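Local coordinates for ADP-ribose pyrophosphatase MutT (Rickettsia felis, PDB 4KYX), which probably hydrolyses pyrophosphate bonds of nucleotide substrates as a magnesium-dependent Nudix enzyme, with 8-oxo-dGTP or ADP-ribose among the suggested substrates, at residues A43-H48 with E115-F120; I21-N26 with L101-L106; I15-L20 with E53-C58; R61-L64 with I70-N73. One frame throughout, in Å; residues are numbered along the deposited sequence.

Interaction 1: residues A43-H48 with E115-F120; sequences APAGGH and ENWQWF
Trp117 meets the 43-48 chain with the six-membered end of its indole, and nearly all of the contact is van der Waals packing of an aromatic rim on backbone. The atoms in play are CZ3 and CH2. Ring atom CZ3 of Trp117 comes to 3.8 Å from Ala45 N, and CH2 of the same ring lies 3.9 Å from Ala45 CA. Ala45 N and Pro44 C both sit near the ring plane, at its edge, whereas Ala43 O approaches obliquely, 4.1 Å from Trp117 CZ3. The apolar side-chain component is slight, Ala45 CB standing 4.2 Å from Trp117 CH2. With CG anti to the carbonyl carbon (chi1 -66°) and the indole turned roughly square to its stem (chi2 93°), the far edge of the ring bridges the gap, although the closest CA atoms of the two segments, Pro44 CA and Trp117 CA, are 9.1 Å apart.

In the Nudix fold this is a junction between two sheets: strand 116-120 borders the small antiparallel sheet, and strand 45-48 borders the mixed one. Helix 55-67 adds to it, since Glu66 and Thr67 touch the indole and Glu66 OE1 accepts a hydrogen bond from Gly46 N.

The polar contacts lie beside the packing. Trp117 NE1 has a weak hydrogen bond to Asn108 OD1. Within 115-120, Trp119 N donates to Gln118 OE1 over 2.7 Å, in the carbonyl plane and on a lone pair, while Asn116 ND2 reaches Trp117 O in a weak bond.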
loop_
_atom_site.group_PDB
_atom_site.type_symbol
_atom_site.label_atom_id
_atom_site.label_comp_id
_atom_site.label_asym_id
_atom_site.label_seq_id
_atom_site.Cartn_x
_atom_site.Cartn_y
_atom_site.Cartn_z
ATOM N N ALA A 43 -13.095 -12.278 -7.572
ATOM C CA ALA A 43 -12.097 -11.203 -7.403
ATOM C C ALA A 43 -12.457 -10.020 -8.243
ATOM O O ALA A 43 -13.028 -10.161 -9.313
ATOM C CB ALA A 43 -10.711 -11.661 -7.790
ATOM N N PRO A 44 -12.034 -8.834 -7.818
ATOM C CA PRO A 44 -12.216 -7.709 -8.723
ATOM C C PRO A 44 -11.167 -7.701 -9.844
ATOM O O PRO A 44 -10.215 -8.494 -9.819
ATOM C CB PRO A 44 -12.061 -6.522 -7.786
ATOM C CG PRO A 44 -11.130 -7.025 -6.724
ATOM C CD PRO A 44 -11.290 -8.489 -6.587
ATOM N N ALA A 45 -11.282 -6.760 -10.776
ATOM C CA ALA A 45 -10.209 -6.477 -11.699
ATOM C C ALA A 45 -8.944 -6.076 -10.931
ATOM O O ALA A 45 -9.034 -5.545 -9.779
ATOM C CB ALA A 45 -10.644 -5.391 -12.653
ATOM N N GLY A 46 -7.797 -6.365 -11.535
ATOM C CA GLY A 46 -6.522 -5.919 -10.978
ATOM C C GLY A 46 -5.397 -6.872 -11.231
ATOM O O GLY A 46 -5.547 -7.831 -11.943
ATOM N N GLY A 47 -4.242 -6.547 -10.689
ATOM C CA GLY A 47 -3.077 -7.325 -10.899
ATOM C C GLY A 47 -1.913 -6.509 -10.379
ATOM O O GLY A 47 -2.098 -5.632 -9.522
ATOM N N HIS A 48 -0.741 -6.771 -10.922
ATOM C CA HIS A 48 0.478 -6.265 -10.301
ATOM C C HIS A 48 0.785 -4.839 -10.733
ATOM O O HIS A 48 0.670 -4.502 -11.917
ATOM C CB HIS A 48 1.632 -7.124 -10.750
ATOM C CG HIS A 48 1.677 -8.446 -10.088
ATOM N ND1 HIS A 48 1.754 -9.621 -10.797
ATOM C CD2 HIS A 48 1.685 -8.795 -8.778
ATOM C CE1 HIS A 48 1.776 -10.646 -9.963
ATOM N NE2 HIS A 48 1.739 -10.176 -8.732
ATOM N N GLU A 115 -13.374 -17.171 -15.451
ATOM C CA GLU A 115 -14.469 -17.897 -16.116
ATOM C C GLU A 115 -15.465 -16.940 -16.763
ATOM O O GLU A 115 -15.816 -17.057 -17.962
ATOM C CB GLU A 115 -15.140 -18.813 -15.088
ATOM C CG GLU A 115 -16.199 -19.748 -15.684
ATOM C CD GLU A 115 -15.655 -20.711 -16.729
ATOM O OE1 GLU A 115 -14.631 -21.367 -16.418
ATOM O OE2 GLU A 115 -16.282 -20.875 -17.831
ATOM N N ASN A 116 -15.956 -15.998 -15.962
ATOM C CA ASN A 116 -16.843 -14.971 -16.416
ATOM C C ASN A 116 -16.852 -13.795 -15.447
ATOM O O ASN A 116 -16.523 -13.945 -14.303
ATOM C CB ASN A 116 -18.237 -15.541 -16.595
ATOM C CG ASN A 116 -18.944 -15.744 -15.297
ATOM O OD1 ASN A 116 -18.690 -16.712 -14.545
ATOM N ND2 ASN A 116 -19.852 -14.813 -14.996
ATOM N N TRP A 117 -17.179 -12.620 -15.969
ATOM C CA TRP A 117 -17.388 -11.418 -15.176
ATOM C C TRP A 117 -18.891 -11.247 -14.989
ATOM O O TRP A 117 -19.670 -11.724 -15.837
ATOM C CB TRP A 117 -16.817 -10.224 -15.920
ATOM C CG TRP A 117 -15.295 -10.276 -16.057
ATOM C CD1 TRP A 117 -14.604 -10.796 -17.094
ATOM C CD2 TRP A 117 -14.320 -9.811 -15.129
ATOM N NE1 TRP A 117 -13.283 -10.713 -16.874
ATOM C CE2 TRP A 117 -13.069 -10.065 -15.694
ATOM C CE3 TRP A 117 -14.386 -9.258 -13.851
ATOM C CZ2 TRP A 117 -11.897 -9.788 -15.040
ATOM C CZ3 TRP A 117 -13.226 -8.903 -13.236
ATOM C CH2 TRP A 117 -11.996 -9.183 -13.819
ATOM N N GLN A 118 -19.296 -10.613 -13.893
ATOM C CA GLN A 118 -20.689 -10.223 -13.682
ATOM C C GLN A 118 -20.791 -9.041 -12.706
ATOM O O GLN A 118 -19.872 -8.775 -11.933
ATOM C CB GLN A 118 -21.488 -11.442 -13.195
ATOM C CG GLN A 118 -22.945 -11.213 -12.836
ATOM C CD GLN A 118 -23.768 -10.687 -14.002
ATOM O OE1 GLN A 118 -23.530 -9.568 -14.503
ATOM N NE2 GLN A 118 -24.747 -11.455 -14.412
ATOM N N TRP A 119 -21.874 -8.280 -12.842
ATOM C CA TRP A 119 -22.200 -7.141 -11.962
ATOM C C TRP A 119 -22.961 -7.643 -10.735
ATOM O O TRP A 119 -23.884 -8.468 -10.874
ATOM C CB TRP A 119 -23.030 -6.140 -12.744
ATOM C CG TRP A 119 -22.305 -5.611 -13.959
ATOM C CD1 TRP A 119 -22.509 -5.973 -15.247
ATOM C CD2 TRP A 119 -21.242 -4.623 -13.978
ATOM N NE1 TRP A 119 -21.659 -5.261 -16.084
ATOM C CE2 TRP A 119 -20.889 -4.414 -15.333
ATOM C CE3 TRP A 119 -20.640 -3.845 -13.012
ATOM C CZ2 TRP A 119 -19.896 -3.529 -15.715
ATOM C CZ3 TRP A 119 -19.661 -2.983 -13.383
ATOM C CH2 TRP A 119 -19.296 -2.813 -14.714
ATOM N N PHE A 120 -22.617 -7.148 -9.565
ATOM C CA PHE A 120 -23.241 -7.536 -8.289
ATOM C C PHE A 120 -23.592 -6.313 -7.483
ATOM O O PHE A 120 -22.774 -5.387 -7.370
ATOM C CB PHE A 120 -22.288 -8.362 -7.449
ATOM C CG PHE A 120 -21.983 -9.707 -8.035
ATOM C CD1 PHE A 120 -20.915 -9.863 -8.881
ATOM C CD2 PHE A 120 -22.765 -10.807 -7.731
ATOM C CE1 PHE A 120 -20.602 -11.092 -9.408
ATOM C CE2 PHE A 120 -22.475 -12.052 -8.284
ATOM C CZ PHE A 120 -21.403 -12.201 -9.143
#

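Interaction 2: residues I21-N26 with L101-L106; sequences IFNNRN and LNEHEL
Glu103 reaches across to the type I beta turn from Asn23 to Asn26 and meets the side chains of Asn23 and Asn24 in two quite different attitudes. The turn follows strand 14-22 of the Nudix fold, and the glutamate opens a short 3-10 segment, 103-105, in the loop after strand 89-99. Against Asn23 the flat groups are almost parallel: amide and carboxylate planes differ by only 4°, and both carboxylate oxygens lie near the aliphatic stem, Glu103 OE2 being 3.5 Å from Asn23 CB. The amide of Asn23 has its own partners, ND2 donating to Glu27 OE1 and OD1 accepting weakly from Arg25 N, an Asx-turn arrangement.

Against Asn24 the planes are inclined by 46°. What binds here is the backbone: Asn24 N donates to Glu103 OE1 over 2.9 Å at 163°, using the syn lone pair of OE1, which faces the OE2 side. The Asn24 amide merely crowds the same oxygen, its CG lying 3.1 Å from Glu103 OE1, and its ND2 is poorly angled for a bond.

The glutamate arrives by placing CG between its backbone N and carbonyl carbon and then running extended, which carries the carboxylate out from the 3-10 segment. Trp119 touches both Asn23 and Glu103, so strand 116-120 flanks the contact. The second carboxylate oxygen is linked to the turn through water: Glu103 OE2 accepts from it over 2.7 Å, and the water accepts in turn, weakly, from Arg25 N.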
loop_
_atom_site.group_PDB
_atom_site.type_symbol
_atom_site.label_atom_id
_atom_site.label_comp_id
_atom_site.label_asym_id
_atom_site.label_seq_id
_atom_site.Cartn_x
_atom_site.Cartn_y
_atom_site.Cartn_z
ATOM N N ILE A 21 -14.877 -1.684 -9.955
ATOM C CA ILE A 21 -15.434 -1.060 -11.135
ATOM C C ILE A 21 -16.935 -1.052 -10.954
ATOM O O ILE A 21 -17.558 -2.122 -10.704
ATOM C CB ILE A 21 -15.185 -1.863 -12.415
ATOM C CG1 ILE A 21 -13.712 -2.154 -12.623
ATOM C CG2 ILE A 21 -15.738 -1.105 -13.616
ATOM C CD1 ILE A 21 -13.499 -3.306 -13.571
ATOM N N PHE A 22 -17.496 0.151 -11.057
ATOM C CA PHE A 22 -18.933 0.368 -10.903
ATOM C C PHE A 22 -19.615 0.665 -12.209
ATOM O O PHE A 22 -19.048 1.296 -13.097
ATOM C CB PHE A 22 -19.229 1.516 -9.966
ATOM C CG PHE A 22 -18.978 1.220 -8.530
ATOM C CD1 PHE A 22 -17.703 1.106 -8.029
ATOM C CD2 PHE A 22 -20.037 1.093 -7.648
ATOM C CE1 PHE A 22 -17.486 0.833 -6.691
ATOM C CE2 PHE A 22 -19.818 0.844 -6.305
ATOM C CZ PHE A 22 -18.545 0.711 -5.822
ATOM N N ASN A 23 -20.858 0.212 -12.331
ATOM C CA ASN A 23 -21.702 0.527 -13.504
ATOM C C ASN A 23 -22.676 1.662 -13.169
ATOM O O ASN A 23 -22.630 2.194 -12.085
ATOM C CB ASN A 23 -22.405 -0.745 -14.072
ATOM C CG ASN A 23 -23.480 -1.334 -13.155
ATOM O OD1 ASN A 23 -23.905 -0.767 -12.137
ATOM N ND2 ASN A 23 -23.897 -2.526 -13.509
ATOM N N ASN A 24 -23.569 2.034 -14.090
ATOM C CA ASN A 24 -24.581 3.055 -13.789
ATOM C C ASN A 24 -25.585 2.758 -12.643
ATOM O O ASN A 24 -26.165 3.683 -12.056
ATOM C CB ASN A 24 -25.330 3.394 -15.081
ATOM C CG ASN A 24 -24.384 3.927 -16.166
ATOM O OD1 ASN A 24 -23.294 4.422 -15.856
ATOM N ND2 ASN A 24 -24.796 3.838 -17.430
ATOM N N ARG A 25 -25.794 1.483 -12.329
ATOM C CA ARG A 25 -26.658 1.084 -11.220
ATOM C C ARG A 25 -25.867 0.939 -9.914
ATOM O O ARG A 25 -26.355 0.343 -8.947
ATOM C CB ARG A 25 -27.348 -0.253 -11.558
ATOM N N ASN A 26 -24.623 1.424 -9.893
ATOM C CA ASN A 26 -23.754 1.243 -8.731
ATOM C C ASN A 26 -23.515 -0.200 -8.254
ATOM O O ASN A 26 -23.183 -0.460 -7.078
ATOM C CB ASN A 26 -24.212 2.138 -7.572
ATOM C CG ASN A 26 -24.270 3.592 -7.980
ATOM O OD1 ASN A 26 -23.534 4.038 -8.869
ATOM N ND2 ASN A 26 -25.168 4.333 -7.363
ATOM N N LEU A 101 -17.237 3.896 -18.172
ATOM C CA LEU A 101 -17.888 4.770 -19.144
ATOM C C LEU A 101 -18.582 4.013 -20.279
ATOM O O LEU A 101 -19.316 4.604 -21.074
ATOM C CB LEU A 101 -16.827 5.709 -19.712
ATOM C CG LEU A 101 -16.205 6.656 -18.689
ATOM C CD1 LEU A 101 -15.238 7.614 -19.374
ATOM C CD2 LEU A 101 -17.288 7.438 -17.939
ATOM N N ASN A 102 -18.340 2.716 -20.390
ATOM C CA ASN A 102 -18.751 1.954 -21.553
ATOM C C ASN A 102 -19.151 0.554 -21.110
ATOM O O ASN A 102 -18.678 -0.419 -21.668
ATOM C CB ASN A 102 -17.591 1.877 -22.552
ATOM C CG ASN A 102 -16.356 1.137 -22.004
ATOM O OD1 ASN A 102 -16.088 1.156 -20.811
ATOM N ND2 ASN A 102 -15.581 0.511 -22.899
ATOM N N GLU A 103 -20.006 0.466 -20.096
ATOM C CA GLU A 103 -20.305 -0.830 -19.493
ATOM C C GLU A 103 -20.834 -1.866 -20.480
ATOM O O GLU A 103 -20.613 -3.067 -20.289
ATOM C CB GLU A 103 -21.269 -0.675 -18.311
ATOM C CG GLU A 103 -22.684 -0.225 -18.681
ATOM C CD GLU A 103 -23.468 0.154 -17.448
ATOM O OE1 GLU A 103 -23.125 1.210 -16.869
ATOM O OE2 GLU A 103 -24.340 -0.631 -17.019
ATOM N N HIS A 104 -21.526 -1.445 -21.549
ATOM C CA HIS A 104 -22.036 -2.427 -22.500
ATOM C C HIS A 104 -20.986 -3.084 -23.371
ATOM O O HIS A 104 -21.305 -4.067 -24.046
ATOM C CB HIS A 104 -23.148 -1.820 -23.354
ATOM C CG HIS A 104 -24.307 -1.367 -22.538
ATOM N ND1 HIS A 104 -24.974 -0.184 -22.778
ATOM C CD2 HIS A 104 -24.859 -1.894 -21.422
ATOM C CE1 HIS A 104 -25.930 -0.038 -21.874
ATOM N NE2 HIS A 104 -25.873 -1.056 -21.036
ATOM N N GLU A 105 -19.747 -2.576 -23.318
ATOM C CA GLU A 105 -18.640 -3.151 -24.065
ATOM C C GLU A 105 -17.868 -4.181 -23.226
ATOM O O GLU A 105 -16.837 -4.657 -23.656
ATOM C CB GLU A 105 -17.680 -2.051 -24.535
ATOM C CG GLU A 105 -18.360 -1.126 -25.527
ATOM C CD GLU A 105 -17.493 -0.087 -26.134
ATOM O OE1 GLU A 105 -17.935 0.407 -27.182
ATOM O OE2 GLU A 105 -16.462 0.302 -25.597
ATOM N N LEU A 106 -18.364 -4.545 -22.049
ATOM C CA LEU A 106 -17.720 -5.553 -21.231
ATOM C C LEU A 106 -17.422 -6.793 -22.047
ATOM O O LEU A 106 -18.323 -7.324 -22.735
ATOM C CB LEU A 106 -18.638 -5.921 -20.084
ATOM C CG LEU A 106 -18.238 -7.132 -19.192
ATOM C CD1 LEU A 106 -16.909 -6.792 -18.474
ATOM C CD2 LEU A 106 -19.348 -7.433 -18.206
HETATM O O HOH W 1 -26.076 -0.325 -14.931
#

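Interaction 3: residues I15-L20 with E53-C58; sequences IGIGIL and ETFEEC
A sulfur atom pressed tightly on a methylene is the striking feature here: Cys58 SG lies 3.4 Å from Ile17 CG1, with Ile17 CB next at 3.8 Å. The two belong to core elements of the Nudix fold, strand 14-22 of the mixed sheet and the first turn of helix 55-67, which packs over that strand. Cys58 sends its sulfur down onto the strand by holding SG anti to its backbone N (chi1 176°).

Ile17 divides its branch between two partners. Its CG1 takes the cysteine, while CD1, one bond further, reaches the aromatic ring of Phe55, where the nearest atom, CD1, is 3.9 Å away. The two side chains cross at about a right angle, and the methyl approaches the ring obliquely. All three residues are buried, and Ile94 of strand 89-99 touches both Ile17 and Phe55. Phe55 also meets the ring of Tyr142 of the second subunit, so the start of the helix lies at the dimer interface as well as on the sheet.

The helix that presents Phe55 and Cys58 begins with a capping box, in which Thr54 and Glu57 exchange bonds. Glu57 N donates to Thr54 OG1 over 2.9 Å, and Thr54 N returns a nearly straight bond (172°) to Glu57 OE1, which it meets from 40° out of the carboxylate plane.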
loop_
_atom_site.group_PDB
_atom_site.type_symbol
_atom_site.label_atom_id
_atom_site.label_comp_id
_atom_site.label_asym_id
_atom_site.label_seq_id
_atom_site.Cartn_x
_atom_site.Cartn_y
_atom_site.Cartn_z
ATOM N N ILE A 15 3.264 -5.663 -4.687
ATOM C CA ILE A 15 2.207 -4.722 -4.647
ATOM C C ILE A 15 1.195 -5.061 -5.747
ATOM O O ILE A 15 1.534 -5.149 -6.918
ATOM C CB ILE A 15 2.700 -3.289 -4.838
ATOM C CG1 ILE A 15 3.648 -2.903 -3.689
ATOM C CG2 ILE A 15 1.496 -2.376 -4.976
ATOM C CD1 ILE A 15 4.812 -2.008 -4.049
ATOM N N GLY A 16 -0.047 -5.194 -5.326
ATOM C CA GLY A 16 -1.165 -5.525 -6.192
ATOM C C GLY A 16 -2.088 -4.319 -6.231
ATOM O O GLY A 16 -2.240 -3.587 -5.253
ATOM N N ILE A 17 -2.769 -4.124 -7.344
ATOM C CA ILE A 17 -3.765 -3.092 -7.471
ATOM C C ILE A 17 -5.104 -3.826 -7.659
ATOM O O ILE A 17 -5.229 -4.650 -8.579
ATOM C CB ILE A 17 -3.446 -2.185 -8.702
ATOM C CG1 ILE A 17 -2.142 -1.381 -8.570
ATOM C CG2 ILE A 17 -4.656 -1.347 -9.090
ATOM C CD1 ILE A 17 -1.920 -0.622 -7.313
ATOM N N GLY A 18 -6.120 -3.499 -6.867
ATOM C CA GLY A 18 -7.466 -3.976 -7.167
ATOM C C GLY A 18 -8.376 -2.825 -7.492
ATOM O O GLY A 18 -8.337 -1.776 -6.883
ATOM N N ILE A 19 -9.243 -3.045 -8.469
ATOM C CA ILE A 19 -10.211 -2.039 -8.857
ATOM C C ILE A 19 -11.668 -2.456 -8.656
ATOM O O ILE A 19 -12.111 -3.476 -9.195
ATOM C CB ILE A 19 -10.034 -1.662 -10.322
ATOM C CG1 ILE A 19 -8.539 -1.356 -10.565
ATOM C CG2 ILE A 19 -10.899 -0.436 -10.605
ATOM C CD1 ILE A 19 -7.732 -2.529 -11.111
ATOM N N LEU A 20 -12.394 -1.702 -7.844
ATOM C CA LEU A 20 -13.830 -1.839 -7.777
ATOM C C LEU A 20 -14.425 -0.990 -8.908
ATOM O O LEU A 20 -14.537 0.209 -8.809
ATOM C CB LEU A 20 -14.408 -1.429 -6.448
ATOM C CG LEU A 20 -13.713 -1.956 -5.197
ATOM C CD1 LEU A 20 -14.547 -1.635 -3.953
ATOM C CD2 LEU A 20 -13.547 -3.453 -5.347
ATOM N N GLU A 53 4.759 2.985 -12.910
ATOM C CA GLU A 53 3.344 3.349 -12.905
ATOM C C GLU A 53 2.849 4.020 -11.637
ATOM O O GLU A 53 3.262 3.711 -10.544
ATOM C CB GLU A 53 2.467 2.113 -13.088
ATOM C CG GLU A 53 2.577 1.346 -14.361
ATOM C CD GLU A 53 1.472 0.337 -14.478
ATOM O OE1 GLU A 53 0.629 0.559 -15.368
ATOM O OE2 GLU A 53 1.382 -0.668 -13.684
ATOM N N THR A 54 1.909 4.918 -11.810
ATOM C CA THR A 54 1.076 5.381 -10.751
ATOM C C THR A 54 -0.033 4.363 -10.499
ATOM O O THR A 54 -0.343 3.527 -11.362
ATOM C CB THR A 54 0.458 6.770 -11.083
ATOM O OG1 THR A 54 -0.582 6.595 -12.009
ATOM C CG2 THR A 54 1.553 7.771 -11.614
ATOM N N PHE A 55 -0.608 4.432 -9.309
ATOM C CA PHE A 55 -1.690 3.512 -8.935
ATOM C C PHE A 55 -2.830 3.737 -9.898
ATOM O O PHE A 55 -3.439 2.769 -10.283
ATOM C CB PHE A 55 -2.228 3.731 -7.539
ATOM C CG PHE A 55 -1.190 3.567 -6.423
ATOM C CD1 PHE A 55 -0.078 2.755 -6.585
ATOM C CD2 PHE A 55 -1.341 4.266 -5.229
ATOM C CE1 PHE A 55 0.866 2.652 -5.568
ATOM C CE2 PHE A 55 -0.423 4.146 -4.209
ATOM C CZ PHE A 55 0.673 3.344 -4.377
ATOM N N GLU A 56 -3.053 4.985 -10.317
ATOM C CA GLU A 56 -4.195 5.317 -11.151
ATOM C C GLU A 56 -3.963 4.828 -12.576
ATOM O O GLU A 56 -4.903 4.292 -13.175
ATOM C CB GLU A 56 -4.502 6.814 -11.141
ATOM C CG GLU A 56 -4.971 7.326 -9.770
ATOM C CD GLU A 56 -3.789 7.664 -8.836
ATOM O OE1 GLU A 56 -2.567 7.667 -9.220
ATOM O OE2 GLU A 56 -4.092 7.918 -7.652
ATOM N N GLU A 57 -2.740 4.952 -13.087
ATOM C CA GLU A 57 -2.387 4.427 -14.429
ATOM C C GLU A 57 -2.592 2.900 -14.470
ATOM O O GLU A 57 -3.116 2.339 -15.419
ATOM C CB GLU A 57 -0.927 4.730 -14.793
ATOM C CG GLU A 57 -0.677 6.138 -15.222
ATOM C CD GLU A 57 0.801 6.560 -15.222
ATOM O OE1 GLU A 57 1.692 5.858 -14.648
ATOM O OE2 GLU A 57 1.050 7.645 -15.819
ATOM N N CYS A 58 -2.140 2.247 -13.394
ATOM C CA CYS A 58 -2.178 0.803 -13.337
ATOM C C CYS A 58 -3.619 0.346 -13.358
ATOM O O CYS A 58 -3.986 -0.553 -14.120
ATOM C CB CYS A 58 -1.408 0.336 -12.091
ATOM S SG CYS A 58 -1.505 -1.465 -11.883
#

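Interaction 4: residues R61-L64 with I70-N73; sequences REVL and IIEN
Val63 sets CG1 anti to its backbone N (chi1 169°), and Ile71 tucks CG1 between its own N and carbonyl carbon (chi1 52°). Together these torsions bring both branches of the valine against the isoleucine. Val63 CG1 meets Ile71 CG2 at 4.0 Å, and Val63 CG2 meets the terminal methyl, Ile71 CD1, at 4.1 Å; the side chains cross at about a right angle. This pair is buried, with Val63 also touching Ile19 and Ile21 of strand 14-22 and Ile71 touching Cys100.

With Leu64, the residue after Val63, and Ile70, the residue before Ile71, the pairing changes character. The two lie side by side and point the same way, Leu64 CD1 resting 4.0 Å from Ile70 CG1 at the exposed border. The returning chain is pinned elsewhere by polar bonds, Ile70 N donating to Asn102 OD1.

On the helix, Arg61 NE forms a salt bridge with Glu53 OE1, and its NH2 makes a long one with OE2 of Glu62. Arg61, Glu62 and Val63 fit the Arg-Glu-hydrophobic part of the Nudix box, whose loop-helix-loop is the hallmark of the family; the contact lays the chain just beyond that motif back on the apolar side of its helix.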
loop_
_atom_site.group_PDB
_atom_site.type_symbol
_atom_site.label_atom_id
_atom_site.label_comp_id
_atom_site.label_asym_id
_atom_site.label_seq_id
_atom_site.Cartn_x
_atom_site.Cartn_y
_atom_site.Cartn_z
ATOM N N ARG A 61 -5.199 0.805 -16.889
ATOM C CA ARG A 61 -4.606 -0.197 -17.765
ATOM C C ARG A 61 -5.176 -1.608 -17.487
ATOM O O ARG A 61 -5.677 -2.308 -18.425
ATOM C CB ARG A 61 -3.092 -0.232 -17.571
ATOM C CG ARG A 61 -2.441 -1.309 -18.390
ATOM C CD ARG A 61 -0.950 -1.259 -18.294
ATOM N NE ARG A 61 -0.457 -1.525 -16.948
ATOM C CZ ARG A 61 -0.482 -2.693 -16.323
ATOM N NH1 ARG A 61 -1.019 -3.775 -16.884
ATOM N NH2 ARG A 61 0.033 -2.790 -15.102
ATOM N N GLU A 62 -5.144 -2.005 -16.229
ATOM C CA GLU A 62 -5.564 -3.367 -15.841
ATOM C C GLU A 62 -7.024 -3.615 -16.169
ATOM O O GLU A 62 -7.382 -4.671 -16.755
ATOM C CB GLU A 62 -5.264 -3.587 -14.379
ATOM C CG GLU A 62 -3.767 -3.766 -14.198
ATOM C CD GLU A 62 -3.360 -4.159 -12.818
ATOM O OE1 GLU A 62 -4.119 -3.961 -11.812
ATOM O OE2 GLU A 62 -2.175 -4.569 -12.722
ATOM N N VAL A 63 -7.875 -2.643 -15.840
ATOM C CA VAL A 63 -9.311 -2.744 -16.155
ATOM C C VAL A 63 -9.527 -2.908 -17.674
ATOM O O VAL A 63 -10.311 -3.773 -18.135
ATOM C CB VAL A 63 -10.117 -1.567 -15.551
ATOM C CG1 VAL A 63 -11.555 -1.510 -16.102
ATOM C CG2 VAL A 63 -10.099 -1.656 -14.032
ATOM N N LEU A 64 -8.839 -2.081 -18.466
ATOM C CA LEU A 64 -8.985 -2.183 -19.912
ATOM C C LEU A 64 -8.516 -3.543 -20.434
ATOM O O LEU A 64 -9.193 -4.168 -21.300
ATOM C CB LEU A 64 -8.230 -1.035 -20.645
ATOM C CG LEU A 64 -8.463 -0.791 -22.129
ATOM C CD1 LEU A 64 -9.926 -0.563 -22.401
ATOM C CD2 LEU A 64 -7.579 0.422 -22.540
ATOM N N ILE A 70 -13.473 1.040 -19.917
ATOM C CA ILE A 70 -12.720 2.270 -19.740
ATOM C C ILE A 70 -13.229 2.908 -18.472
ATOM O O ILE A 70 -14.418 3.281 -18.379
ATOM C CB ILE A 70 -12.929 3.230 -20.968
ATOM C CG1 ILE A 70 -12.267 2.636 -22.191
ATOM C CG2 ILE A 70 -12.362 4.577 -20.619
ATOM C CD1 ILE A 70 -12.522 3.428 -23.489
ATOM N N ILE A 71 -12.337 3.047 -17.482
ATOM C CA ILE A 71 -12.705 3.745 -16.264
ATOM C C ILE A 71 -12.041 5.060 -16.239
ATOM O O ILE A 71 -10.986 5.249 -16.899
ATOM C CB ILE A 71 -12.363 2.975 -14.959
ATOM C CG1 ILE A 71 -10.910 2.539 -14.960
ATOM C CG2 ILE A 71 -13.313 1.785 -14.764
ATOM C CD1 ILE A 71 -10.355 2.397 -13.573
ATOM N N GLU A 72 -12.662 5.989 -15.508
ATOM C CA GLU A 72 -12.095 7.305 -15.323
ATOM C C GLU A 72 -11.884 7.630 -13.835
ATOM O O GLU A 72 -12.626 7.136 -12.983
ATOM C CB GLU A 72 -12.964 8.388 -15.991
ATOM C CG GLU A 72 -14.343 8.537 -15.369
ATOM C CD GLU A 72 -15.185 9.697 -15.911
ATOM O OE1 GLU A 72 -14.873 10.325 -17.007
ATOM O OE2 GLU A 72 -16.221 9.946 -15.228
ATOM N N ASN A 73 -10.876 8.460 -13.579
ATOM C CA ASN A 73 -10.593 9.096 -12.275
ATOM C C ASN A 73 -10.730 8.141 -11.089
ATOM O O ASN A 73 -11.530 8.375 -10.177
ATOM C CB ASN A 73 -11.496 10.301 -12.079
ATOM C CG ASN A 73 -11.239 11.375 -13.112
ATOM O OD1 ASN A 73 -12.159 11.881 -13.715
ATOM N ND2 ASN A 73 -9.980 11.696 -13.329
#

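From the N terminus, strand 14-22 supplies the first partner of interaction 3 and, at its end, of interaction 2. The chain then lays down two strands of the small sheet and enters strand 45-48, where interaction 1 opens, before helix 55-67 returns to close interaction 3. Interaction 4 closes a short loop at the end of that helix and is in series with interaction 3. Interaction 2 closes after strand 89-99 and interaction 1 at strand 116-120, which completes the small sheet, so interactions 1, 2 and 3 cross one another pairwise, and interaction 4 falls wholly within the spans of 1 and 2. Helix, mixed sheet and small sheet are thereby tied together; Ile21, for instance, touches Ala45, Val63 and Trp119.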